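Local coordinates for protein tengpin (Thermoanaerobacter tengcongensis, PDB 2VH4) that probably inhibits serine proteases as a member of the serpin family, and is captured here in a latent conformation as a loop C-sheet polymer, at residues Lys36-Ile41 / Gly375-Leu380; Ser270-Lys275 / Arg357-Ala362; Asn217-Val222 / Ala234-Glu239; Ser32-Glu37 / Phe350-Leu355. All coordinates share one frame; numbering follows the deposited sequence.

Contact 1 (Lys36-Ile41 / Gly375-Leu380); sequences KENSLI and GTVLSL
Ser-39 OG and Thr-376 OG1 lie 2.7 Å apart, a hydrogen bond between two buried residues in which either hydroxyl could be the donor. Both backbones are tied as well: Ser-39 N gives to Thr-376 O at 3.0 Å, and Thr-376 N gives to Ser-39 O, making an antiparallel hydrogen-bonded pair at the edge of the serpin B sheet. One residue on, Leu-40 and Gly-375 bring their CA atoms to 4.0 Å, where a side chain on the glycine would run into Ser-39 O. Beyond the strands the extended Glu-37 chain, its CG anti to the backbone N (chi1 -171°), lays CG 3.4 Å from Leu-378 O and OE1 3.3 Å from Ser-379 CB. One water donates to Glu-37 OE2 and Asn-38 OD1 and accepts from Leu-378 N; another joins Glu-37 O to Leu-378 O. With alanine in place of Glu-37, the first water would probably lose an acceptor, and Leu-378 O and Ser-379 CB their flanking chain. Further out, Tyr-276 OH also bonds Ser-39 O. Direct bonding between strands thus gives way to water bridges at the partly exposed end, where the link is likely to be softer.

Contact 2 (Ser270-Lys275 / Arg357-Ala362); sequences SLPKFK and RPFIFA
Phe-274 sets its CZ over one face of the Phe-361 ring, 3.5 Å above the plane and displaced toward the rim. The two side chains come from opposite directions and their planes are inclined at 39°, with centroids 4.8 Å apart, so the pair is oblique, neither stacked nor T-shaped. The closest approach is 3.6 Å, between Phe-274 CZ and Phe-361 CE2. In both residues CG stands between the backbone N and the carbonyl carbon (chi1 55° and 69°), which sends each ring out across the gap to its partner. The second meeting point is Pro-272 against Phe-359. Here CD of the proline makes a CH-pi contact, 4.2 Å from the centroid of the Phe-359 ring, while Pro-272 CG rides above the middle of the same face. Leu-271 CD1 adds a looser apolar touch at 4.4 Å from Phe-359 CZ. No hydrogen bond joins the segments; the contact is apolar and buried. A serine in place of Phe-361 would probably open a gap beside Phe-274 and leave that ring freer to turn. The axes of strands 270-272 and 359-362 cross nearly perpendicularly about 9.9 Å apart; the strands belong to different layers, joined by side chains. Around them, Val-377 of strand 371-377 touches Phe-274, Phe-359 and Phe-361, Ile-324 of strand 314-326 packs on Phe-274 and Phe-361, and strand 230-237 brings Ala-234 and Leu-236 against Phe-359.

Contact 3 (Asn217-Val222 / Ala234-Glu239); sequences NAIGFV and AILPDE. Unlike the reference sequence in segment 217-222: Ile-219 (reference Val).
Phe-221 and Ala-234 pair across a beta hairpin, strands 218-224 and 230-237 of the serpin B sheet, at the end of these segments nearer the turn. Ala-234 CB sits over one face of the Phe-221 ring, 3.7 Å from CE2, a CH-pi contact displaced toward the rim. Both residues are buried, the ring also against Val-267 and Ala-269 of strand 263-281. Packing is close at the neighbouring pair too: Gly-220, paired with Ile-235, brings its CA to 3.0 Å from Ala-234 O, and a side chain on this glycine would clash with that oxygen. On the same side as the missing side chain, Ala-218 CB touches Ile-235 CG2 at 3.8 Å, and Tyr-246 of helix 243-249 covers Ala-218, Ile-235 and Pro-237.

Ile-219 and Leu-236 point to the other face, with Phe-221, but are exposed. Their side chains meet loosely, Ile-219 CG2 to Leu-236 CB at 4.2 Å, although their backbones exchange a reciprocal pair of hydrogen bonds, Leu-236 N to Ile-219 O and Ile-219 N to Leu-236 O. Phe-221 and Ala-234 exchange a similar pair. At the open end, away from the turn, the pattern runs one bond past the strands: Asp-238 N donates to Asn-217 O at 3.0 Å.

Contact 4 (Ser32-Glu37 / Phe350-Leu355); sequences SIDDKE and FKTVKL
Asp-34 and Lys-354 bring their CA atoms to 4.4 Å where two irregular loops of the serpin fold pass each other, one leading from helix 15-32 to strand 39-41, the other following strand 330-342. That strand, which carries the reactive-loop hinge sequence, lies between strands 164-177 and 314-326, consistent with the inserted loop of a latent serpin. No direct backbone hydrogen bond joins the two segments; one water instead bridges Ile-33 O to Lys-354 N, and another links Asp-34 OD2 to Thr-352 N.

Lys-354 carries the largest share of the contact. Bends at chi2 (74°) and chi3 (92°) curl its chain around Asp-34 O, which lies 3.4 Å from Lys-354 CD, while Ile-33 CD1 touches Lys-354 CB at 3.8 Å, the two side chains crossing at about a right angle. The curl delivers NZ to Lys-36 O, 2.8 Å away, so the ammonium is held by a backbone carbonyl; the carboxylate of Asp-34 is too distant for a salt bridge, and its OD1 bonds weakly to Lys-36 N and Tyr-278 OH instead. Lys-351 turns its own NZ to Asn-31 O. On the exposed flank Thr-352 reaches Asp-35, crossing obliquely: OG1 donates to Asp-35 OD1 at 3.0 Å, meeting the oxygen on its anti side, 28° out of the carboxylate plane.

How the contacts relate
Contacts 1, 2 and 3 are joined through neighbouring strands of the B sheet, in the order 39-41, 371-377, 359-365, 230-237 and 218-224. Contacts 1 and 2 lie about 7 Å apart between centres, with a probable hydrogen bond from Gly-375 N to Phe-361 O at 3.0 Å; contact 3 is about 11 Å from contact 2, centre to centre, and Ile-235 N probably bonds Ile-360 O at 2.8 Å. Contact 4 shares Lys-36 and Glu-37 with contact 1, and the water on Glu-37 O serves both, weakly at Lys-354 NZ. It does not touch contact 3, whose nearest atoms are about 9 Å away.

Contact 1 (Lys36-Ile41 / Gly375-Leu380)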
# COMPACT_ATOMS: atom_id res chain seq x y z
N LYS A 36 -13.50 4.98 -9.48
CA LYS A 36 -13.92 3.79 -8.75
C LYS A 36 -14.45 4.14 -7.37
O LYS A 36 -13.77 4.81 -6.58
CB LYS A 36 -12.78 2.78 -8.66
CG LYS A 36 -12.40 2.15 -9.99
CD LYS A 36 -10.95 1.67 -9.95
CE LYS A 36 -10.60 0.80 -11.14
NZ LYS A 36 -9.16 0.43 -11.13
N GLU A 37 -15.67 3.70 -7.11
CA GLU A 37 -16.35 3.95 -5.85
C GLU A 37 -15.63 3.19 -4.73
O GLU A 37 -15.29 3.77 -3.69
CB GLU A 37 -17.81 3.52 -5.97
CG GLU A 37 -18.70 3.91 -4.80
CD GLU A 37 -20.15 3.50 -5.02
OE1 GLU A 37 -20.89 4.24 -5.70
OE2 GLU A 37 -20.54 2.43 -4.50
N ASN A 38 -15.40 1.89 -4.94
CA ASN A 38 -14.57 1.11 -4.03
C ASN A 38 -13.11 1.18 -4.45
O ASN A 38 -12.76 0.84 -5.59
CB ASN A 38 -15.03 -0.36 -3.99
CG ASN A 38 -16.42 -0.54 -3.38
OD1 ASN A 38 -16.87 0.25 -2.56
ND2 ASN A 38 -17.09 -1.61 -3.78
N SER A 39 -12.26 1.65 -3.55
CA SER A 39 -10.81 1.65 -3.77
C SER A 39 -10.06 1.34 -2.48
O SER A 39 -10.58 1.54 -1.39
CB SER A 39 -10.34 2.97 -4.40
OG SER A 39 -10.33 4.01 -3.46
N LEU A 40 -8.83 0.84 -2.61
CA LEU A 40 -8.01 0.49 -1.46
C LEU A 40 -6.55 0.42 -1.83
O LEU A 40 -6.17 -0.31 -2.75
CB LEU A 40 -8.46 -0.84 -0.83
CG LEU A 40 -7.64 -1.36 0.35
CD1 LEU A 40 -7.87 -0.53 1.61
CD2 LEU A 40 -7.96 -2.83 0.61
N ILE A 41 -5.73 1.18 -1.12
CA ILE A 41 -4.29 1.12 -1.31
C ILE A 41 -3.60 0.79 0.02
O ILE A 41 -4.13 1.06 1.10
CB ILE A 41 -3.72 2.41 -1.96
CG1 ILE A 41 -3.81 3.61 -1.01
CG2 ILE A 41 -4.43 2.73 -3.27
CD1 ILE A 41 -2.77 4.67 -1.29
N GLY A 375 -8.41 3.59 2.05
CA GLY A 375 -9.34 3.35 0.94
C GLY A 375 -10.65 4.11 1.00
O GLY A 375 -10.86 4.92 1.90
N THR A 376 -11.52 3.84 0.03
CA THR A 376 -12.83 4.50 -0.06
C THR A 376 -13.95 3.50 -0.33
O THR A 376 -13.73 2.50 -1.03
CB THR A 376 -12.87 5.61 -1.17
OG1 THR A 376 -12.64 5.04 -2.46
CG2 THR A 376 -11.84 6.69 -0.92
N VAL A 377 -15.13 3.77 0.23
CA VAL A 377 -16.36 3.02 -0.07
C VAL A 377 -17.53 3.98 -0.20
O VAL A 377 -17.49 5.10 0.32
CB VAL A 377 -16.73 1.97 1.01
CG1 VAL A 377 -15.95 0.70 0.81
CG2 VAL A 377 -16.52 2.51 2.42
N LEU A 378 -18.58 3.52 -0.89
CA LEU A 378 -19.85 4.24 -0.98
C LEU A 378 -19.77 5.53 -1.78
O LEU A 378 -18.69 6.03 -2.10
CB LEU A 378 -20.43 4.52 0.41
CG LEU A 378 -20.81 3.34 1.31
CD1 LEU A 378 -21.29 3.86 2.66
CD2 LEU A 378 -21.86 2.44 0.66
N SER A 379 -20.95 6.05 -2.11
CA SER A 379 -21.07 7.32 -2.78
C SER A 379 -22.08 8.17 -2.02
O SER A 379 -23.29 8.04 -2.22
CB SER A 379 -21.49 7.12 -4.23
OG SER A 379 -20.97 8.15 -5.03
N LEU A 380 -21.56 9.01 -1.13
CA LEU A 380 -22.36 9.83 -0.23
C LEU A 380 -22.94 11.04 -0.95
O LEU A 380 -23.95 11.61 -0.50
CB LEU A 380 -21.51 10.27 0.97
CG LEU A 380 -20.75 9.21 1.77
CD1 LEU A 380 -19.70 9.83 2.68
CD2 LEU A 380 -21.70 8.35 2.58
O HOH W 1 -16.00 6.19 -2.75
O HOH W 2 -19.35 1.28 -2.43

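Contact 2 (Ser270-Lys275 / Arg357-Ala362)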
# COMPACT_ATOMS: atom_id res chain seq x y z
N SER A 270 -21.74 4.50 12.72
CA SER A 270 -22.29 3.59 11.71
C SER A 270 -21.19 3.20 10.73
O SER A 270 -20.67 4.04 10.00
CB SER A 270 -23.43 4.25 10.93
OG SER A 270 -24.36 4.86 11.81
N LEU A 271 -20.85 1.91 10.72
CA LEU A 271 -19.80 1.41 9.84
C LEU A 271 -20.36 0.45 8.79
O LEU A 271 -20.88 -0.62 9.13
CB LEU A 271 -18.70 0.73 10.68
CG LEU A 271 -17.57 -0.09 10.02
CD1 LEU A 271 -16.93 0.62 8.83
CD2 LEU A 271 -16.51 -0.44 11.06
N PRO A 272 -20.26 0.84 7.50
CA PRO A 272 -20.71 -0.04 6.42
C PRO A 272 -19.89 -1.33 6.35
O PRO A 272 -18.67 -1.31 6.52
CB PRO A 272 -20.46 0.80 5.16
CG PRO A 272 -19.39 1.76 5.54
CD PRO A 272 -19.72 2.10 6.97
N LYS A 273 -20.59 -2.43 6.13
CA LYS A 273 -19.97 -3.72 5.89
C LYS A 273 -19.59 -3.74 4.41
O LYS A 273 -20.40 -3.38 3.56
CB LYS A 273 -20.98 -4.83 6.21
CG LYS A 273 -20.45 -6.25 6.18
CD LYS A 273 -21.47 -7.19 6.81
CE LYS A 273 -21.08 -8.65 6.61
NZ LYS A 273 -22.06 -9.55 7.27
N PHE A 274 -18.35 -4.12 4.11
CA PHE A 274 -17.89 -4.18 2.72
C PHE A 274 -16.80 -5.20 2.48
O PHE A 274 -15.98 -5.50 3.36
CB PHE A 274 -17.47 -2.80 2.19
CG PHE A 274 -16.42 -2.10 3.02
CD1 PHE A 274 -15.07 -2.33 2.79
CD2 PHE A 274 -16.79 -1.17 3.99
CE1 PHE A 274 -14.09 -1.67 3.54
CE2 PHE A 274 -15.82 -0.50 4.74
CZ PHE A 274 -14.47 -0.75 4.52
N LYS A 275 -16.81 -5.75 1.27
CA LYS A 275 -15.83 -6.72 0.83
C LYS A 275 -15.60 -6.54 -0.66
O LYS A 275 -16.53 -6.68 -1.45
CB LYS A 275 -16.33 -8.15 1.13
CG LYS A 275 -15.43 -9.24 0.56
CD LYS A 275 -15.94 -10.62 0.91
CE LYS A 275 -15.12 -11.70 0.23
NZ LYS A 275 -15.52 -11.86 -1.20
N ARG A 357 -18.42 12.08 -3.49
CA ARG A 357 -18.00 12.15 -2.09
C ARG A 357 -17.89 10.75 -1.47
O ARG A 357 -18.89 10.03 -1.40
CB ARG A 357 -18.96 13.03 -1.28
CG ARG A 357 -18.43 13.40 0.11
CD ARG A 357 -19.28 14.49 0.77
NE ARG A 357 -20.33 13.94 1.63
CZ ARG A 357 -21.60 13.77 1.26
NH1 ARG A 357 -22.47 13.26 2.13
NH2 ARG A 357 -22.01 14.10 0.04
N PRO A 358 -16.67 10.37 -1.05
CA PRO A 358 -16.46 9.04 -0.48
C PRO A 358 -16.47 8.97 1.05
O PRO A 358 -16.04 9.92 1.72
CB PRO A 358 -15.05 8.70 -0.97
CG PRO A 358 -14.35 10.06 -1.07
CD PRO A 358 -15.41 11.13 -1.13
N PHE A 359 -16.95 7.85 1.58
CA PHE A 359 -16.69 7.46 2.96
C PHE A 359 -15.24 6.99 2.95
O PHE A 359 -14.90 6.00 2.30
CB PHE A 359 -17.63 6.31 3.38
CG PHE A 359 -17.39 5.78 4.77
CD1 PHE A 359 -18.26 6.09 5.80
CD2 PHE A 359 -16.31 4.93 5.04
CE1 PHE A 359 -18.05 5.58 7.10
CE2 PHE A 359 -16.09 4.42 6.33
CZ PHE A 359 -16.97 4.75 7.36
N ILE A 360 -14.39 7.73 3.67
CA ILE A 360 -12.96 7.41 3.73
C ILE A 360 -12.63 6.55 4.96
O ILE A 360 -13.21 6.73 6.03
CB ILE A 360 -12.10 8.70 3.68
CG1 ILE A 360 -12.21 9.36 2.30
CG2 ILE A 360 -10.62 8.41 4.01
CD1 ILE A 360 -12.08 10.86 2.33
N PHE A 361 -11.70 5.62 4.79
CA PHE A 361 -11.22 4.79 5.90
C PHE A 361 -9.74 4.45 5.83
O PHE A 361 -9.10 4.53 4.78
CB PHE A 361 -12.06 3.52 6.03
CG PHE A 361 -11.87 2.54 4.92
CD1 PHE A 361 -10.86 1.57 4.99
CD2 PHE A 361 -12.70 2.57 3.81
CE1 PHE A 361 -10.67 0.66 3.96
CE2 PHE A 361 -12.52 1.66 2.77
CZ PHE A 361 -11.50 0.70 2.84
N ALA A 362 -9.20 4.03 6.97
CA ALA A 362 -7.81 3.58 7.06
C ALA A 362 -7.64 2.56 8.18
O ALA A 362 -8.31 2.63 9.21
CB ALA A 362 -6.89 4.78 7.29

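Contact 3 (Asn217-Val222 / Ala234-Glu239)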
# COMPACT_ATOMS: atom_id res chain seq x y z
N ASN A 217 -13.23 20.28 8.13
CA ASN A 217 -13.83 19.77 6.91
C ASN A 217 -14.28 18.31 7.00
O ASN A 217 -14.61 17.70 5.97
CB ASN A 217 -12.86 19.95 5.72
CG ASN A 217 -11.42 19.54 6.05
OD1 ASN A 217 -11.12 19.04 7.14
ND2 ASN A 217 -10.53 19.76 5.10
N ALA A 218 -14.32 17.75 8.21
CA ALA A 218 -14.63 16.34 8.39
C ALA A 218 -15.07 15.93 9.80
O ALA A 218 -14.77 16.59 10.79
CB ALA A 218 -13.46 15.46 7.94
N ILE A 219 -15.78 14.81 9.85
CA ILE A 219 -16.16 14.13 11.08
C ILE A 219 -15.68 12.68 10.98
O ILE A 219 -15.45 12.17 9.88
CB ILE A 219 -17.69 14.25 11.32
CG1 ILE A 219 -17.95 15.13 12.54
CG2 ILE A 219 -18.36 12.91 11.53
CD1 ILE A 219 -17.86 16.60 12.27
N GLY A 220 -15.48 12.02 12.12
CA GLY A 220 -15.06 10.61 12.09
C GLY A 220 -14.96 9.94 13.44
O GLY A 220 -15.29 10.53 14.47
N PHE A 221 -14.50 8.69 13.41
CA PHE A 221 -14.23 7.93 14.63
C PHE A 221 -13.11 6.93 14.44
O PHE A 221 -12.72 6.61 13.32
CB PHE A 221 -15.50 7.22 15.14
CG PHE A 221 -16.01 6.13 14.23
CD1 PHE A 221 -15.57 4.81 14.39
CD2 PHE A 221 -16.94 6.41 13.24
CE1 PHE A 221 -16.04 3.80 13.56
CE2 PHE A 221 -17.42 5.40 12.40
CZ PHE A 221 -16.97 4.10 12.57
N VAL A 222 -12.57 6.45 15.56
CA VAL A 222 -11.55 5.42 15.55
C VAL A 222 -12.06 4.21 16.36
O VAL A 222 -12.49 4.36 17.50
CB VAL A 222 -10.22 5.94 16.12
CG1 VAL A 222 -9.13 4.90 15.94
CG2 VAL A 222 -9.82 7.24 15.44
N ALA A 234 -12.30 5.93 10.45
CA ALA A 234 -13.38 6.24 9.53
C ALA A 234 -13.62 7.75 9.48
O ALA A 234 -13.75 8.41 10.51
CB ALA A 234 -14.65 5.51 9.92
N ILE A 235 -13.66 8.30 8.26
CA ILE A 235 -13.73 9.74 8.07
C ILE A 235 -14.85 10.09 7.11
O ILE A 235 -14.93 9.54 6.01
CB ILE A 235 -12.39 10.32 7.56
CG1 ILE A 235 -11.29 10.11 8.59
CG2 ILE A 235 -12.54 11.80 7.21
CD1 ILE A 235 -9.90 10.44 8.09
N LEU A 236 -15.69 11.01 7.54
CA LEU A 236 -16.83 11.46 6.77
C LEU A 236 -16.57 12.92 6.40
O LEU A 236 -16.75 13.81 7.22
CB LEU A 236 -18.09 11.35 7.64
CG LEU A 236 -19.41 10.77 7.13
CD1 LEU A 236 -19.23 9.39 6.53
CD2 LEU A 236 -20.40 10.70 8.28
N PRO A 237 -16.10 13.17 5.16
CA PRO A 237 -15.87 14.55 4.75
C PRO A 237 -17.18 15.33 4.57
O PRO A 237 -18.22 14.74 4.25
CB PRO A 237 -15.13 14.41 3.41
CG PRO A 237 -15.47 13.08 2.91
CD PRO A 237 -15.76 12.21 4.10
N ASP A 238 -17.12 16.64 4.80
CA ASP A 238 -18.28 17.54 4.73
C ASP A 238 -18.89 17.62 3.33
O ASP A 238 -18.21 17.38 2.33
CB ASP A 238 -17.86 18.95 5.17
CG ASP A 238 -18.13 19.20 6.64
OD1 ASP A 238 -17.16 19.37 7.40
OD2 ASP A 238 -19.32 19.25 7.03
N GLU A 239 -20.17 17.99 3.28
CA GLU A 239 -20.85 18.29 2.03
C GLU A 239 -20.70 19.77 1.66
O GLU A 239 -20.82 20.14 0.49
CB GLU A 239 -22.34 17.92 2.11

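Contact 4 (Ser32-Glu37 / Phe350-Leu355)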
# COMPACT_ATOMS: atom_id res chain seq x y z
N SER A 32 -3.97 8.44 -6.04
CA SER A 32 -4.45 7.11 -6.41
C SER A 32 -5.95 7.07 -6.72
O SER A 32 -6.38 6.38 -7.65
CB SER A 32 -4.18 6.11 -5.28
OG SER A 32 -2.79 5.94 -5.04
N ILE A 33 -6.75 7.79 -5.93
CA ILE A 33 -8.21 7.71 -6.05
C ILE A 33 -8.71 8.15 -7.42
O ILE A 33 -8.17 9.09 -8.02
CB ILE A 33 -8.94 8.46 -4.91
CG1 ILE A 33 -8.64 9.97 -4.95
CG2 ILE A 33 -8.58 7.84 -3.56
CD1 ILE A 33 -9.66 10.83 -4.24
N ASP A 34 -9.71 7.44 -7.93
CA ASP A 34 -10.25 7.70 -9.25
C ASP A 34 -11.76 7.55 -9.27
O ASP A 34 -12.41 7.71 -8.23
CB ASP A 34 -9.57 6.80 -10.29
CG ASP A 34 -9.69 5.31 -9.98
OD1 ASP A 34 -10.16 4.95 -8.87
OD2 ASP A 34 -9.31 4.51 -10.86
N ASP A 35 -12.33 7.26 -10.44
CA ASP A 35 -13.78 7.12 -10.60
C ASP A 35 -14.35 5.95 -9.80
O ASP A 35 -15.54 5.92 -9.49
CB ASP A 35 -14.16 6.98 -12.08
CG ASP A 35 -14.16 5.53 -12.56
OD1 ASP A 35 -13.07 4.92 -12.62
OD2 ASP A 35 -15.26 5.01 -12.87
N LYS A 36 -13.50 4.98 -9.48
CA LYS A 36 -13.92 3.79 -8.75
C LYS A 36 -14.45 4.14 -7.37
O LYS A 36 -13.77 4.81 -6.58
CB LYS A 36 -12.78 2.78 -8.66
CG LYS A 36 -12.40 2.15 -9.99
CD LYS A 36 -10.95 1.67 -9.95
CE LYS A 36 -10.60 0.80 -11.14
NZ LYS A 36 -9.16 0.43 -11.13
N GLU A 37 -15.67 3.70 -7.11
CA GLU A 37 -16.35 3.95 -5.85
C GLU A 37 -15.63 3.19 -4.73
O GLU A 37 -15.29 3.77 -3.69
CB GLU A 37 -17.81 3.52 -5.97
CG GLU A 37 -18.70 3.91 -4.80
CD GLU A 37 -20.15 3.50 -5.02
OE1 GLU A 37 -20.89 4.24 -5.70
OE2 GLU A 37 -20.54 2.43 -4.50
N PHE A 350 -4.16 5.42 -18.88
CA PHE A 350 -5.25 6.39 -18.73
C PHE A 350 -5.55 6.53 -17.25
O PHE A 350 -5.27 5.63 -16.46
CB PHE A 350 -6.53 5.96 -19.46
CG PHE A 350 -6.34 5.66 -20.93
CD1 PHE A 350 -5.36 6.30 -21.69
CD2 PHE A 350 -7.18 4.75 -21.56
CE1 PHE A 350 -5.21 6.02 -23.04
CE2 PHE A 350 -7.04 4.46 -22.92
CZ PHE A 350 -6.04 5.10 -23.66
N LYS A 351 -6.15 7.66 -16.87
CA LYS A 351 -6.45 7.94 -15.48
C LYS A 351 -7.78 8.69 -15.35
O LYS A 351 -8.03 9.64 -16.08
CB LYS A 351 -5.33 8.76 -14.86
CG LYS A 351 -5.12 8.54 -13.37
CD LYS A 351 -4.03 9.46 -12.83
CE LYS A 351 -3.71 9.18 -11.38
NZ LYS A 351 -4.87 9.47 -10.49
N THR A 352 -8.62 8.25 -14.42
CA THR A 352 -9.90 8.93 -14.19
C THR A 352 -9.88 9.76 -12.90
O THR A 352 -9.11 9.48 -11.98
CB THR A 352 -11.07 7.93 -14.20
OG1 THR A 352 -10.90 6.96 -13.17
CG2 THR A 352 -11.15 7.21 -15.54
N VAL A 353 -10.72 10.78 -12.85
CA VAL A 353 -10.79 11.68 -11.70
C VAL A 353 -11.98 11.32 -10.80
O VAL A 353 -13.07 11.04 -11.29
CB VAL A 353 -10.90 13.17 -12.12
CG1 VAL A 353 -10.62 14.10 -10.94
CG2 VAL A 353 -9.94 13.49 -13.27
N LYS A 354 -11.75 11.33 -9.49
CA LYS A 354 -12.81 11.16 -8.50
C LYS A 354 -13.75 12.37 -8.49
O LYS A 354 -13.31 13.51 -8.39
CB LYS A 354 -12.20 10.94 -7.11
CG LYS A 354 -13.21 10.90 -5.96
CD LYS A 354 -14.00 9.60 -5.94
CE LYS A 354 -13.34 8.57 -5.04
NZ LYS A 354 -13.99 7.24 -5.17
N LEU A 355 -15.05 12.11 -8.61
CA LEU A 355 -16.05 13.18 -8.66
C LEU A 355 -17.08 13.08 -7.54
O LEU A 355 -17.80 14.04 -7.27
CB LEU A 355 -16.74 13.19 -10.03
O HOH W 3 -9.12 11.71 -8.68
O HOH W 4 -8.19 5.58 -13.26
O HOH W 5 -16.27 7.41 -7.72
O HOH W 1 -16.00 6.19 -2.75